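Local coordinates for XRE-family like protein (Pseudomonas syringae pv. tomato, PDB 3F6W), which probably binds DNA as a small, all-helical helix-turn-helix regulator of the xenobiotic response element (XRE) family, at residues Y12-L16 with A50-L54; L19-R23 with F62-T68. All coordinates share one frame; numbering follows the deposited sequence.

Contact 1. Residues Y12-L16 with A50-L54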
# COMPACT_ATOMS: atom_id res chain seq x y z
N TYR A 12 4.62 -1.20 4.83
CA TYR A 12 5.97 -1.41 5.33
C TYR A 12 6.92 -0.37 4.72
O TYR A 12 7.74 0.23 5.41
CB TYR A 12 6.45 -2.83 5.04
CG TYR A 12 7.79 -3.12 5.67
CD1 TYR A 12 7.88 -3.55 6.98
CD2 TYR A 12 8.97 -2.94 4.96
CE1 TYR A 12 9.11 -3.79 7.59
CE2 TYR A 12 10.21 -3.19 5.55
CZ TYR A 12 10.27 -3.62 6.86
OH TYR A 12 11.48 -3.85 7.44
N GLN A 13 6.77 -0.11 3.42
CA GLN A 13 7.65 0.86 2.78
C GLN A 13 7.40 2.26 3.32
O GLN A 13 8.35 3.03 3.51
CB GLN A 13 7.53 0.80 1.26
CG GLN A 13 8.11 -0.47 0.66
CD GLN A 13 9.62 -0.48 0.63
OE1 GLN A 13 10.26 -1.47 0.99
NE2 GLN A 13 10.21 0.63 0.20
N ALA A 14 6.14 2.58 3.60
CA ALA A 14 5.77 3.87 4.18
C ALA A 14 6.38 4.01 5.57
O ALA A 14 6.91 5.07 5.92
CB ALA A 14 4.23 4.03 4.23
N LEU A 15 6.34 2.94 6.36
CA LEU A 15 7.03 2.96 7.65
C LEU A 15 8.53 3.23 7.49
O LEU A 15 9.09 4.04 8.24
CB LEU A 15 6.79 1.65 8.42
CG LEU A 15 7.33 1.65 9.84
CD1 LEU A 15 6.72 2.80 10.62
CD2 LEU A 15 7.02 0.32 10.51
N LEU A 16 9.19 2.59 6.53
CA LEU A 16 10.61 2.89 6.30
C LEU A 16 10.82 4.37 5.92
O LEU A 16 11.78 5.00 6.35
CB LEU A 16 11.22 1.99 5.24
CG LEU A 16 11.34 0.49 5.55
CD1 LEU A 16 12.07 -0.21 4.41
CD2 LEU A 16 12.04 0.25 6.90
N ALA A 50 15.58 -1.80 2.85
CA ALA A 50 14.67 -2.94 2.73
C ALA A 50 15.34 -4.24 2.30
O ALA A 50 14.72 -5.06 1.61
CB ALA A 50 13.51 -2.61 1.79
N GLU A 51 16.59 -4.41 2.70
CA GLU A 51 17.32 -5.65 2.43
C GLU A 51 17.32 -6.60 3.64
O GLU A 51 17.92 -7.67 3.60
CB GLU A 51 18.75 -5.34 2.00
CG GLU A 51 18.83 -4.46 0.75
CD GLU A 51 18.48 -5.20 -0.53
OE1 GLU A 51 18.26 -6.43 -0.48
N ARG A 52 16.67 -6.20 4.72
CA ARG A 52 16.40 -7.12 5.83
C ARG A 52 15.08 -6.69 6.45
O ARG A 52 14.70 -5.54 6.30
CB ARG A 52 17.53 -7.09 6.87
CG ARG A 52 17.55 -5.86 7.74
CD ARG A 52 18.58 -5.96 8.89
NE ARG A 52 18.36 -7.07 9.82
CZ ARG A 52 17.45 -7.09 10.79
NH1 ARG A 52 16.63 -6.06 10.96
NH2 ARG A 52 17.34 -8.14 11.59
N ARG A 53 14.40 -7.59 7.15
CA ARG A 53 13.07 -7.29 7.70
C ARG A 53 13.18 -6.81 9.15
O ARG A 53 13.89 -7.41 9.96
CB ARG A 53 12.15 -8.52 7.66
CG ARG A 53 12.17 -9.34 6.38
CD ARG A 53 11.59 -8.59 5.20
NE ARG A 53 10.29 -7.99 5.48
CZ ARG A 53 9.81 -6.96 4.79
NH1 ARG A 53 10.53 -6.43 3.80
NH2 ARG A 53 8.63 -6.44 5.08
N LEU A 54 12.51 -5.71 9.46
CA LEU A 54 12.45 -5.21 10.83
C LEU A 54 11.30 -5.88 11.54
O LEU A 54 10.19 -5.90 11.03
CB LEU A 54 12.19 -3.70 10.85
CG LEU A 54 13.34 -2.70 10.93
CD1 LEU A 54 12.76 -1.29 11.03
CD2 LEU A 54 14.25 -2.99 12.11
O HOH W 1 13.64 -3.20 6.09
O HOH W 2 9.96 -4.15 1.52
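Tyr12 and Leu16, one turn apart on a helix and joined by its i to i+4 backbone bond, face the irregular loop 50-54, whose nearest alpha carbon, that of Ala50, stays 8.0 Å from the CA of Leu16, so side chains must span the gap. Tyr12 does most of this. With CG anti to the backbone N (chi1 -174°), its ring extends out from the helix to the loop, where the hydroxyl is gripped twice. Leu54 N donates to Tyr12 OH over 2.9 Å in a nearly straight bond (164° at the hydrogen), and Tyr12 OH in turn donates to water 1, which lies in the ring plane and passes a hydrogen bond on to Arg52 O. The phenol thus holds two backbone groups of the loop, Leu54 N directly and Arg52 O through the water. Arg53, bent at chi2 and chi3, folds its guanidinium back over one face of the ring: its CZ stands over that face, 4.0 Å from the Tyr12 ring centroid, and NH2 sits over the ring centre. This is a cation-pi contact in which the guanidinium is tilted by 35° to the ring. Water 2, in the plane at the guanidinium edge, donates to Gln13 OE1 in one of two glutamine conformers and takes a long 3.3 Å bond from Arg53 NH1. Apart from these polar links, Leu16 CD1 packs on Ala50 CB at 3.8 Å. Ala50, with positive phi, ends helix 41-48 in a Schellman motif; the loop then passes beside the middle of helix 3-26 and leads into helix 56-66, to whose Glu58 Arg52 is salt-bridged.

Contact 2. Residues L19-R23 with F62-T68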
# COMPACT_ATOMS: atom_id res chain seq x y z
N LEU A 19 10.65 6.37 8.96
CA LEU A 19 11.81 6.17 9.83
C LEU A 19 13.01 6.92 9.31
O LEU A 19 13.82 7.43 10.09
CB LEU A 19 12.17 4.69 9.95
CG LEU A 19 11.32 3.83 10.87
CD1 LEU A 19 11.68 2.37 10.70
CD2 LEU A 19 11.51 4.27 12.31
N LEU A 20 13.15 6.95 7.99
CA LEU A 20 14.26 7.69 7.38
C LEU A 20 14.06 9.18 7.64
O LEU A 20 15.00 9.88 8.03
CB LEU A 20 14.35 7.40 5.89
CG LEU A 20 15.40 8.16 5.08
CD1 LEU A 20 16.80 7.90 5.65
CD2 LEU A 20 15.33 7.74 3.62
N GLU A 21 12.84 9.66 7.44
CA GLU A 21 12.54 11.05 7.78
C GLU A 21 12.94 11.36 9.22
O GLU A 21 13.54 12.40 9.52
CB GLU A 21 11.04 11.30 7.62
CG GLU A 21 10.60 12.73 7.85
CD GLU A 21 9.18 12.93 7.35
OE1 GLU A 21 8.25 12.47 8.05
OE2 GLU A 21 8.99 13.51 6.26
N ALA A 22 12.59 10.45 10.14
CA ALA A 22 12.89 10.65 11.56
C ALA A 22 14.38 10.65 11.86
O ALA A 22 14.87 11.49 12.61
CB ALA A 22 12.15 9.63 12.42
N ARG A 23 15.12 9.71 11.28
CA ARG A 23 16.56 9.67 11.56
C ARG A 23 17.25 10.91 11.01
O ARG A 23 18.08 11.54 11.68
CB ARG A 23 17.24 8.41 11.00
CG ARG A 23 18.76 8.42 11.28
CD ARG A 23 19.48 7.18 10.75
NE ARG A 23 19.44 7.07 9.29
CZ ARG A 23 20.11 7.84 8.44
NH1 ARG A 23 20.88 8.82 8.90
NH2 ARG A 23 20.01 7.64 7.14
N PHE A 62 15.01 0.84 17.42
CA PHE A 62 15.43 1.73 16.33
C PHE A 62 14.88 3.12 16.62
O PHE A 62 15.60 4.12 16.60
CB PHE A 62 14.87 1.17 15.02
CG PHE A 62 15.51 1.72 13.76
CD1 PHE A 62 16.45 0.98 13.06
CD2 PHE A 62 15.10 2.94 13.24
CE1 PHE A 62 17.01 1.47 11.88
CE2 PHE A 62 15.65 3.43 12.06
CZ PHE A 62 16.61 2.70 11.39
N CYS A 63 13.58 3.18 16.92
CA CYS A 63 12.92 4.43 17.28
C CYS A 63 13.57 5.12 18.48
O CYS A 63 13.89 6.32 18.43
CB CYS A 63 11.43 4.17 17.57
SG CYS A 63 10.43 3.88 16.08
N ARG A 64 13.76 4.36 19.56
CA ARG A 64 14.39 4.93 20.75
C ARG A 64 15.78 5.46 20.41
O ARG A 64 16.20 6.50 20.92
CB ARG A 64 14.44 3.91 21.90
CG ARG A 64 13.26 3.97 22.86
CD ARG A 64 12.01 3.43 22.23
NE ARG A 64 10.84 3.50 23.11
CZ ARG A 64 10.29 2.45 23.72
NH1 ARG A 64 10.81 1.24 23.58
NH2 ARG A 64 9.21 2.61 24.48
N GLY A 65 16.48 4.75 19.54
CA GLY A 65 17.83 5.15 19.16
C GLY A 65 17.87 6.49 18.44
O GLY A 65 18.85 7.24 18.53
N ILE A 66 16.81 6.80 17.72
CA ILE A 66 16.74 8.10 17.04
C ILE A 66 15.99 9.16 17.84
O ILE A 66 16.00 10.33 17.48
CB ILE A 66 16.16 7.99 15.63
CG1 ILE A 66 14.78 7.34 15.66
CG2 ILE A 66 17.09 7.20 14.74
CD1 ILE A 66 14.19 7.16 14.27
N GLY A 67 15.33 8.75 18.91
CA GLY A 67 14.64 9.70 19.76
C GLY A 67 13.16 9.85 19.49
O GLY A 67 12.52 10.75 20.01
N THR A 68 12.60 8.96 18.67
CA THR A 68 11.18 9.07 18.34
C THR A 68 10.33 7.96 18.97
O THR A 68 10.74 6.80 19.02
CB THR A 68 10.94 9.11 16.81
OG1 THR A 68 9.54 9.26 16.55
CG2 THR A 68 11.45 7.84 16.15
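Leu19 and Ile66, facing each other from two neighbouring helices, are the residues round which this contact is built. The local axes of 19-23 and 62-66 run in nearly the same direction, 24° apart, with a closest approach of 10.3 Å. Leu19 points its CD2 methyl into the other helix, where it meets two neighbours at equal range: Phe62 CD2 and Cys63 SG each lie 3.9 Å from Leu19 CD2. The leucine crosses the Phe62 side chain at a slant, and its methyl meets the ring obliquely. One turn further on, Ile66 divides its branches between two residues. Its chi1 of 56° places CG1 between the backbone N and the carbonyl carbon, and the extended chi2 carries CD1 on to Ala22 CB at 3.7 Å, while Ile66 CG2 rests 3.9 Å from Arg23 CB. The isoleucine and the aliphatic part of Arg23 meet at about a right angle. The alpha carbons of Arg23 and Ile66 come within 5.7 Å, the nearest pair of the two segments. The charged end of Arg23 turns elsewhere, to a salt bridge with Glu48 and a hydrogen bond to Ile28 O. In one of its two conformers Thr68 brings CG2 loosely to Ala22 CB. The second helix stops here: Gly67, with positive phi, is the C-prime residue of a Schellman motif in which Thr68 N bonds to Cys63 O. Apolar packing of this kind, with Leu33 also touching Phe62 and Ile66, belongs to the hydrophobic core of the compact helical bundle that carries the helix-turn-helix in XRE-family domains.

From the N terminus, helix 3-26 supplies the first segment of both contacts, 12-16 and then 19-23. The chain next runs through helices 30-37 and 41-48 before the loop 50-54 returns to 12-16, closing contact 1 across 33 intervening residues. It continues into helix 56-66, whose last turns and following residues close contact 2 on 19-23 across 38. The segments therefore alternate along the sequence, and the two closures cross instead of nesting. Their centres are 13 Å apart, yet they meet directly where, in one of two conformers of Leu54, Leu54 CD1 packs on Leu19 CD1 at 3.8 Å. Together they fasten the loop and helix 56-66 along successive parts of helix 3-26.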